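Local structure of uncharacterized protein DUF1185 (3BYQ) at residues 179-182 and 183-187; 170-173 and 174-178; 58-61 and 62-65. The protein is of unknown function but adopts a novel variant of the Bacillus chorismate mutase fold and may play a role in amino-acid metabolism. All blocks are in the same frame, centred on the assembly; numbering follows the deposited sequence.

Contact 1 (179-182 and 183-187); sequences GGLT and KEAVS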
ATOM      1  N   GLY B 179      33.404  -7.471  -3.289  1.00 19.36           N
ATOM      2  CA  GLY B 179      34.386  -8.454  -2.857  1.00 20.28           C
ATOM      3  C   GLY B 179      33.722  -9.538  -2.050  1.00 19.97           C
ATOM      4  O   GLY B 179      32.635  -9.982  -2.388  1.00 18.56           O
ATOM      5  N   GLY B 180      34.400  -9.937  -0.982  1.00 19.71           N
ATOM      6  CA  GLY B 180      33.951 -11.005  -0.107  1.00 19.68           C
ATOM      7  C   GLY B 180      34.197 -12.382  -0.707  1.00 18.39           C
ATOM      8  O   GLY B 180      34.887 -12.530  -1.711  1.00 20.80           O
ATOM      9  N   LEU B 181      33.599 -13.396  -0.089  1.00 17.56           N
ATOM     10  CA  LEU B 181      33.804 -14.785  -0.539  1.00 16.78           C
ATOM     11  C   LEU B 181      33.240 -14.948  -1.916  1.00 17.89           C
ATOM     12  O   LEU B 181      32.144 -14.495  -2.175  1.00 18.73           O
ATOM     13  CB  LEU B 181      33.134 -15.772   0.419  1.00 17.49           C
ATOM     14  CG  LEU B 181      33.440 -17.257   0.185  1.00 20.92           C
ATOM     15  CD1 LEU B 181      34.869 -17.593   0.601  1.00 20.04           C
ATOM     16  CD2 LEU B 181      32.408 -18.140   0.897  1.00 20.38           C
ATOM     17  N   THR B 182      34.007 -15.585  -2.784  1.00 17.53           N
ATOM     18  CA  THR B 182      33.606 -15.843  -4.152  1.00 17.35           C
ATOM     19  C   THR B 182      33.334 -17.310  -4.314  1.00 18.16           C
ATOM     20  O   THR B 182      33.702 -18.112  -3.493  1.00 18.01           O
ATOM     21  CB  THR B 182      34.717 -15.489  -5.155  1.00 19.51           C
ATOM     22  OG1 THR B 182      35.855 -16.342  -4.935  1.00 17.86           O
ATOM     23  CG2 THR B 182      35.126 -14.010  -5.016  1.00 17.92           C
ATOM     24  N   LYS B 183      32.673 -17.646  -5.404  1.00 16.20           N
ATOM     25  CA  LYS B 183      32.358 -19.051  -5.734  1.00 17.87           C
ATOM     26  C   LYS B 183      33.628 -19.866  -5.791  1.00 19.62           C
ATOM     27  O   LYS B 183      33.689 -20.994  -5.303  1.00 20.39           O
ATOM     28  CB  LYS B 183      31.604 -19.181  -7.049  1.00 20.70           C
ATOM     29  CG  LYS B 183      30.237 -18.581  -7.001  1.00 20.90           C
ATOM     30  CD  LYS B 183      29.437 -18.861  -8.270  1.00 24.93           C
ATOM     31  CE  LYS B 183      30.064 -18.332  -9.530  1.00 31.34           C
ATOM     32  NZ  LYS B 183      29.129 -18.642 -10.632  1.00 29.83           N
ATOM     33  N   GLU B 184      34.664 -19.268  -6.369  1.00 16.91           N
ATOM     34  CA  GLU B 184      35.961 -19.918  -6.511  0.50 18.30           C
ATOM     35  C   GLU B 184      36.681 -20.116  -5.192  1.00 20.03           C
ATOM     36  O   GLU B 184      37.521 -21.004  -5.049  1.00 21.13           O
ATOM     37  CB  GLU B 184      36.870 -19.116  -7.457  0.50 18.40           C
ATOM     38  CG  GLU B 184      36.384 -19.095  -8.880  0.50 18.23           C
ATOM     39  CD  GLU B 184      35.331 -18.031  -9.181  0.50 19.24           C
ATOM     40  OE1 GLU B 184      34.880 -17.270  -8.286  0.50 15.79           O
ATOM     41  OE2 GLU B 184      34.947 -17.957 -10.363  0.50 29.25           O
ATOM     42  N   ALA B 185      36.354 -19.285  -4.226  1.00 18.03           N
ATOM     43  CA  ALA B 185      36.999 -19.329  -2.913  1.00 17.07           C
ATOM     44  C   ALA B 185      36.323 -20.271  -1.945  1.00 16.63           C
ATOM     45  O   ALA B 185      36.873 -20.563  -0.908  1.00 21.06           O
ATOM     46  CB  ALA B 185      37.070 -17.925  -2.291  1.00 18.46           C
ATOM     47  N   VAL B 186      35.158 -20.775  -2.301  1.00 15.69           N
ATOM     48  CA  VAL B 186      34.452 -21.714  -1.409  1.00 18.14           C
ATOM     49  C   VAL B 186      35.354 -22.944  -1.211  1.00 20.46           C
ATOM     50  O   VAL B 186      35.739 -23.625  -2.176  1.00 20.88           O
ATOM     51  CB  VAL B 186      33.072 -22.100  -1.942  1.00 19.45           C
ATOM     52  CG1 VAL B 186      32.464 -23.296  -1.142  1.00 20.39           C
ATOM     53  CG2 VAL B 186      32.130 -20.898  -1.950  1.00 18.28           C
ATOM     54  N   SER B 187      35.653 -23.223   0.049  1.00 20.10           N
ATOM     55  CA  SER B 187      36.592 -24.302   0.380  1.00 19.26           C
ATOM     56  C   SER B 187      36.219 -25.207   1.519  1.00 18.16           C
ATOM     57  O   SER B 187      36.770 -26.302   1.625  1.00 20.52           O
ATOM     58  CB  SER B 187      37.970 -23.708   0.623  1.00 23.72           C
ATOM     59  OG  SER B 187      37.984 -22.928   1.799  1.00 24.66           O
TER
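From T182, in an extended conformation, the backbone folds over into helical angles at K183, E184 and A185, and A185 N returns to T182 O in a hydrogen bond of 3.0 Å. That bond is bent, 135° at the hydrogen, and the donor stands well above the carbonyl plane of T182, as suits a tight turn better than a regular helix. A185 N is also 3.1 Å from T182 OG1, a weak hydrogen bond, so that backbone and side chain of one threonine both face the same N-H. OG1 is put there by a chi1 of 64°, which sets it between the backbone N and the carbonyl carbon and swings it over the start of the turn. The CB of A185 points back at 179-182, and A185 CB lies 3.3 Å from T182 OG1, so the methyl closes against the hydroxyl that its own backbone N-H faces.

The apolar side of the turn belongs to L181. Its CD1 methyl rests on A185 CB at 3.6 Å, while CD2 meets V186 CG2 at 4.0 Å, the side chains of L181 and V186 crossing at about a right angle. V142 lies against both L181 and V186, and A139 adds to the cover of V186, so this small hydrophobic patch is shared with the loop that precedes strand 147-151. K183 NZ forms a salt bridge with E78.

With OG1 and O of T182 both facing the N-H three residues on, the arrangement is that of an ST motif, here heading a short turn with helical angles in the surface tail after strand 161-169.

Contact 2 (170-173 and 174-178); sequences TGAR and VHARL. With EDO (1,2-ethanediol), chain R; EDO (1,2-ethanediol), chain T; EDO (1,2-ethanediol), chain P; EDO (1,2-ethanediol), chain C.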
ATOM      1  N   THR B 170      19.547 -17.611 -10.993  1.00 16.38           N
ATOM      2  CA  THR B 170      20.634 -18.096 -11.867  1.00 17.18           C
ATOM      3  C   THR B 170      22.040 -17.555 -11.630  1.00 18.62           C
ATOM      4  O   THR B 170      22.998 -18.080 -12.207  1.00 19.15           O
ATOM      5  CB  THR B 170      20.293 -17.831 -13.337  1.00 18.99           C
ATOM      6  OG1 THR B 170      20.219 -16.409 -13.546  1.00 17.53           O
ATOM      7  CG2 THR B 170      19.000 -18.495 -13.683  1.00 19.92           C
ATOM      8  N   GLY B 171      22.164 -16.547 -10.772  1.00 17.96           N
ATOM      9  CA  GLY B 171      23.474 -15.973 -10.523  1.00 18.45           C
ATOM     10  C   GLY B 171      23.533 -14.859  -9.520  1.00 18.43           C
ATOM     11  O   GLY B 171      22.644 -14.703  -8.702  1.00 18.03           O
ATOM     12  N   ALA B 172      24.593 -14.071  -9.681  1.00 17.94           N
ATOM     13  CA  ALA B 172      24.931 -12.933  -8.813  1.00 17.51           C
ATOM     14  C   ALA B 172      24.132 -11.684  -9.149  1.00 19.20           C
ATOM     15  O   ALA B 172      23.518 -11.580 -10.224  1.00 18.64           O
ATOM     16  CB  ALA B 172      26.418 -12.633  -8.922  1.00 17.96           C
ATOM     17  N   ARG B 173      24.156 -10.727  -8.236  1.00 18.05           N
ATOM     18  CA  ARG B 173      23.595  -9.396  -8.545  1.00 18.74           C
ATOM     19  C   ARG B 173      24.249  -8.881  -9.841  1.00 16.00           C
ATOM     20  O   ARG B 173      25.456  -9.087 -10.085  1.00 16.89           O
ATOM     21  CB  ARG B 173      23.872  -8.382  -7.459  1.00 17.26           C
ATOM     22  CG  ARG B 173      23.234  -8.687  -6.107  1.00 16.49           C
ATOM     23  CD  ARG B 173      23.432  -7.555  -5.077  1.00 15.91           C
ATOM     24  NE  ARG B 173      24.842  -7.334  -4.789  1.00 16.23           N
ATOM     25  CZ  ARG B 173      25.565  -8.125  -4.012  1.00 17.54           C
ATOM     26  NH1 ARG B 173      25.034  -9.190  -3.440  1.00 18.38           N
ATOM     27  NH2 ARG B 173      26.846  -7.843  -3.829  1.00 18.67           N
ATOM     28  N   VAL B 174      23.484  -8.144 -10.623  1.00 17.49           N
ATOM     29  CA  VAL B 174      23.977  -7.700 -11.955  1.00 17.12           C
ATOM     30  C   VAL B 174      25.187  -6.797 -11.936  1.00 17.91           C
ATOM     31  O   VAL B 174      25.947  -6.807 -12.898  1.00 20.52           O
ATOM     32  CB  VAL B 174      22.853  -7.061 -12.841  1.00 19.26           C
ATOM     33  CG1 VAL B 174      21.801  -8.135 -13.169  1.00 20.19           C
ATOM     34  CG2 VAL B 174      22.261  -5.848 -12.097  1.00 16.31           C
ATOM     35  N   HIS B 175      25.382  -6.071 -10.833  1.00 18.13           N
ATOM     36  CA  HIS B 175      26.556  -5.187 -10.652  1.00 17.48           C
ATOM     37  C   HIS B 175      27.305  -5.477  -9.372  1.00 17.94           C
ATOM     38  O   HIS B 175      27.860  -4.591  -8.758  1.00 18.02           O
ATOM     39  CB  HIS B 175      26.191  -3.698 -10.717  1.00 17.94           C
ATOM     40  CG  HIS B 175      25.464  -3.336 -11.957  1.00 16.42           C
ATOM     41  ND1 HIS B 175      25.864  -3.753 -13.213  1.00 19.68           N
ATOM     42  CD2 HIS B 175      24.352  -2.591 -12.137  1.00 20.74           C
ATOM     43  CE1 HIS B 175      25.004  -3.292 -14.107  1.00 21.07           C
ATOM     44  NE2 HIS B 175      24.088  -2.578 -13.482  1.00 20.26           N
ATOM     45  N   ALA B 176      27.327  -6.737  -8.988  1.00 17.14           N
ATOM     46  CA  ALA B 176      28.073  -7.149  -7.794  1.00 16.59           C
ATOM     47  C   ALA B 176      29.522  -6.682  -7.892  1.00 18.27           C
ATOM     48  O   ALA B 176      30.244  -6.969  -8.882  1.00 16.40           O
ATOM     49  CB  ALA B 176      27.989  -8.644  -7.572  1.00 16.14           C
ATOM     50  N   ARG B 177      29.944  -5.989  -6.843  1.00 16.89           N
ATOM     51  CA  ARG B 177      31.300  -5.416  -6.754  1.00 18.45           C
ATOM     52  C   ARG B 177      31.825  -5.085  -5.363  1.00 15.83           C
ATOM     53  O   ARG B 177      32.590  -4.148  -5.199  1.00 17.43           O
ATOM     54  CB  ARG B 177      31.350  -4.183  -7.643  1.00 18.09           C
ATOM     55  CG  ARG B 177      30.432  -3.043  -7.245  1.00 19.41           C
ATOM     56  CD  ARG B 177      30.317  -2.095  -8.424  1.00 20.49           C
ATOM     57  NE  ARG B 177      29.642  -0.820  -8.131  1.00 18.96           N
ATOM     58  CZ  ARG B 177      28.329  -0.613  -8.232  1.00 16.21           C
ATOM     59  NH1 ARG B 177      27.488  -1.599  -8.496  1.00 16.57           N
ATOM     60  NH2 ARG B 177      27.845   0.598  -8.019  1.00 18.66           N
ATOM     61  N   LEU B 178      31.456  -5.914  -4.391  1.00 16.21           N
ATOM     62  CA  LEU B 178      31.829  -5.689  -2.998  1.00 17.81           C
ATOM     63  C   LEU B 178      32.782  -6.704  -2.417  1.00 18.88           C
ATOM     64  O   LEU B 178      32.948  -6.786  -1.194  1.00 18.98           O
ATOM     65  CB  LEU B 178      30.592  -5.589  -2.118  1.00 17.34           C
ATOM     66  CG  LEU B 178      29.693  -4.391  -2.435  1.00 15.94           C
ATOM     67  CD1 LEU B 178      28.401  -4.503  -1.634  1.00 15.07           C
ATOM     68  CD2 LEU B 178      30.373  -3.045  -2.248  1.00 17.01           C
TER
HETATM   69  C1  EDO R 197      30.525  -4.778 -12.055  1.00 40.85           C
HETATM   70  O1  EDO R 197      30.134  -5.998 -11.397  1.00 42.95           O
HETATM   71  C2  EDO R 197      29.354  -4.081 -12.764  1.00 33.83           C
HETATM   72  O2  EDO R 197      28.591  -4.919 -13.657  1.00 37.64           O
HETATM   73  C1  EDO T 199      23.178 -15.313 -15.211  1.00 40.50           C
HETATM   74  O1  EDO T 199      22.627 -15.200 -13.901  1.00 22.77           O
HETATM   75  C2  EDO T 199      24.372 -16.261 -15.272  1.00 39.72           C
HETATM   76  O2  EDO T 199      24.617 -16.837 -13.997  1.00 52.19           O
HETATM   77  C1  EDO P 195      24.018 -11.778 -13.359  1.00 25.68           C
HETATM   78  O1  EDO P 195      23.684 -12.937 -12.596  1.00 22.83           O
HETATM   79  C2  EDO P 195      25.436 -11.352 -13.112  1.00 32.15           C
HETATM   80  O2  EDO P 195      26.335 -12.415 -13.453  1.00 34.30           O
HETATM   81  C1  EDO C 202      37.141  -6.153  -4.499  1.00 56.16           C
HETATM   82  O1  EDO C 202      37.736  -6.337  -3.207  1.00 59.43           O
HETATM   83  C2  EDO C 202      36.155  -4.993  -4.447  1.00 55.91           C
HETATM   84  O2  EDO C 202      35.699  -4.676  -5.768  1.00 60.46           O
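R173 NH1 donates to two backbone carbonyl oxygens at once, those of R143 and F146, while A176 CB, pointing back toward 170-173, lies over one face of the same guanidinium, 4.0 Å from R173 NH2. The arginine gets there by a bend at chi3 (-62°), which folds its end back alongside the turn; L178 CD1 approaches the guanidinium obliquely. R173 NE pairs with E93 of the second subunit. The turn itself is closed by A176 N, which binds R173 O at 3.2 Å and 162°.

R177 NH1 reaches back to H175 O over 3.0 Å, the oxygen lying in the guanidinium plane, while NH2 forms a salt bridge with E91 of the second subunit. A176 O receives a hydrogen bond of 2.7 Å from O1 of an ethanediol molecule, whose O2 meets H175 ND1 at 3.0 Å, so that one small diol bridges a backbone carbonyl and the neighbouring imidazole. It reaches the ring at its edge, near the ring plane. V174 CG2 sits over the centre of one face of the H175 ring, 3.9 Å above it, and NE2 is bonded to the backbone N of E20; the imidazole is thereby held at a face and at two edge nitrogens.

Two arginines thus combine carbonyl bonds inside their own chain with carboxylates across the interface, and these acids probably help to balance their charge. The chemistry is consistent with the turn being held in part by the second subunit, whereas the diols, probably from the crystallisation liquor, merely reveal polar groups able to bind small hydroxyl compounds.

Contact 3 (58-61 and 62-65); sequences RSLG and TLLA. With EDO (1,2-ethanediol), chain Q.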
ATOM      1  N   ARG B  58       5.483 -31.450   2.335  1.00 18.74           N
ATOM      2  CA  ARG B  58       6.713 -31.743   1.605  1.00 18.58           C
ATOM      3  C   ARG B  58       6.404 -31.956   0.124  1.00 20.12           C
ATOM      4  O   ARG B  58       7.168 -31.528  -0.722  1.00 20.18           O
ATOM      5  CB  ARG B  58       7.438 -32.948   2.206  1.00 18.12           C
ATOM      6  CG  ARG B  58       8.871 -33.133   1.745  1.00 25.20           C
ATOM      7  CD  ARG B  58       9.842 -32.235   2.499  1.00 28.61           C
ATOM      8  NE  ARG B  58       9.905 -32.583   3.916  1.00 25.71           N
ATOM      9  CZ  ARG B  58      10.565 -33.634   4.400  1.00 35.64           C
ATOM     10  NH1 ARG B  58      11.311 -34.400   3.623  1.00 34.57           N
ATOM     11  NH2 ARG B  58      10.535 -33.881   5.695  1.00 29.29           N
ATOM     12  N   SER B  59       5.255 -32.571  -0.158  1.00 19.91           N
ATOM     13  CA  SER B  59       4.845 -32.835  -1.554  0.50 19.68           C
ATOM     14  C   SER B  59       4.588 -31.542  -2.325  1.00 19.66           C
ATOM     15  O   SER B  59       4.820 -31.467  -3.529  1.00 18.11           O
ATOM     16  CB  SER B  59       3.618 -33.747  -1.644  0.50 21.96           C
ATOM     17  OG  SER B  59       2.501 -33.174  -1.003  0.50 21.24           O
ATOM     18  N   LEU B  60       4.082 -30.550  -1.629  1.00 18.94           N
ATOM     19  CA  LEU B  60       3.855 -29.223  -2.227  1.00 17.97           C
ATOM     20  C   LEU B  60       5.219 -28.596  -2.542  1.00 17.30           C
ATOM     21  O   LEU B  60       5.400 -27.984  -3.582  1.00 18.88           O
ATOM     22  CB  LEU B  60       3.074 -28.326  -1.274  1.00 19.08           C
ATOM     23  CG  LEU B  60       2.696 -26.957  -1.845  1.00 19.40           C
ATOM     24  CD1 LEU B  60       1.752 -27.116  -3.051  1.00 21.06           C
ATOM     25  CD2 LEU B  60       2.063 -26.057  -0.753  1.00 16.66           C
ATOM     26  N   GLY B  61       6.156 -28.732  -1.600  1.00 18.76           N
ATOM     27  CA  GLY B  61       7.540 -28.266  -1.793  1.00 18.72           C
ATOM     28  C   GLY B  61       8.113 -28.873  -3.065  1.00 21.57           C
ATOM     29  O   GLY B  61       8.703 -28.188  -3.920  1.00 18.23           O
ATOM     30  N   THR B  62       7.930 -30.180  -3.214  1.00 20.92           N
ATOM     31  CA  THR B  62       8.462 -30.890  -4.397  1.00 19.11           C
ATOM     32  C   THR B  62       7.832 -30.380  -5.688  1.00 19.58           C
ATOM     33  O   THR B  62       8.509 -30.137  -6.669  1.00 21.04           O
ATOM     34  CB  THR B  62       8.287 -32.412  -4.253  1.00 21.62           C
ATOM     35  OG1 THR B  62       8.971 -32.820  -3.062  1.00 19.78           O
ATOM     36  CG2 THR B  62       8.838 -33.156  -5.477  1.00 20.65           C
ATOM     37  N   LEU B  63       6.538 -30.173  -5.647  1.00 19.28           N
ATOM     38  CA  LEU B  63       5.819 -29.687  -6.812  1.00 18.89           C
ATOM     39  C   LEU B  63       6.383 -28.342  -7.304  1.00 18.72           C
ATOM     40  O   LEU B  63       6.666 -28.127  -8.504  1.00 19.51           O
ATOM     41  CB  LEU B  63       4.331 -29.518  -6.452  1.00 19.68           C
ATOM     42  CG  LEU B  63       3.431 -29.048  -7.602  1.00 21.68           C
ATOM     43  CD1 LEU B  63       3.239 -30.144  -8.691  1.00 24.22           C
ATOM     44  CD2 LEU B  63       2.108 -28.526  -7.031  1.00 21.91           C
ATOM     45  N   LEU B  64       6.512 -27.418  -6.372  1.00 19.42           N
ATOM     46  CA  LEU B  64       6.954 -26.039  -6.693  1.00 18.71           C
ATOM     47  C   LEU B  64       8.414 -26.011  -7.096  1.00 16.94           C
ATOM     48  O   LEU B  64       8.805 -25.300  -8.027  1.00 19.04           O
ATOM     49  CB  LEU B  64       6.705 -25.087  -5.513  1.00 19.05           C
ATOM     50  CG  LEU B  64       5.240 -25.004  -5.033  1.00 22.37           C
ATOM     51  CD1 LEU B  64       5.076 -23.927  -3.931  1.00 20.17           C
ATOM     52  CD2 LEU B  64       4.258 -24.773  -6.119  1.00 20.71           C
ATOM     53  N   ALA B  65       9.221 -26.799  -6.401  1.00 19.24           N
ATOM     54  CA  ALA B  65      10.661 -26.824  -6.693  1.00 18.27           C
ATOM     55  C   ALA B  65      10.873 -27.399  -8.080  1.00 17.74           C
ATOM     56  O   ALA B  65      11.688 -26.924  -8.833  1.00 17.78           O
ATOM     57  CB  ALA B  65      11.460 -27.634  -5.612  1.00 18.81           C
TER
HETATM   58  C1  EDO Q 196      11.013 -34.966  -0.620  1.00 49.08           C
HETATM   59  O1  EDO Q 196       9.879 -35.738  -0.202  1.00 58.39           O
HETATM   60  C2  EDO Q 196      12.191 -35.218   0.309  1.00 52.80           C
HETATM   61  O2  EDO Q 196      12.583 -34.013   0.972  1.00 40.15           O
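A chi1 of -58° turns T62 OG1 beside its own backbone N and brings it to 3.2 Å from R58 O, while L60, its CG anti to the backbone N (chi1 -176°), carries its CD1 to CD2 of L63. R58 O is the acceptor for T62 N at 2.9 Å. Three further i to i+4 bonds follow, the shortest from A65 N to G61 O at 2.9 Å; just before them the helix is kinked, the N of S59 and of L60 making no bond to the preceding turn. On the apolar side, L60 CD1 meets L63 CD2 at 4.2 Å, and L60 CG lies 4.4 Å from CD1 of L64, loose contacts along one flank of the helix.

L60 and L64 face the sheet: L60 packs on I7, A36 and F164, and L64 on R10, S34 and L166, with the exposed L63 at the edge against R10. On another flank T62 and R58 meet helix 98-109 at A105, and A65 touches V109. The arginine chain is bent at chi2 and chi3 and leads its guanidinium off from 62-65, where NH2 forms a salt bridge with E100. NH1 of R58 donates to O2 of an ethanediol at 3.0 Å, with the diol at the edge of the guanidinium near its plane. The CG methylene of R58 lies 3.4 Å from O1 of the same molecule, which is also bonded to S108.

The chemistry thus differs by flank: leucines join the helix to the sheet, and on the side of helix 98-109 the charge of R58, probably balanced by E100, ties the two helices together.

In the fold
Contact 3 belongs to the body of the fold, about 11 Å between its centre and that of the chain, where helix 51-72 lies on the sheet; contacts 1 and 2 sit farther out, on successive parts of the tail that follows strand 161-169, with centres 13 Å apart. Contact 2 is partly buried, between its own chain and a second subunit, whereas contact 1 is a surface turn that no other chain of the assembly touches. Their bonding changes accordingly: regular helical amides and leucine packing in 58-65, arginine-glutamate salt bridges across the subunit interface in 170-178, and a threonine-headed turn with a small apolar patch in 179-187. Contacts 2 and 3 lie on opposite sides of the chain's centre.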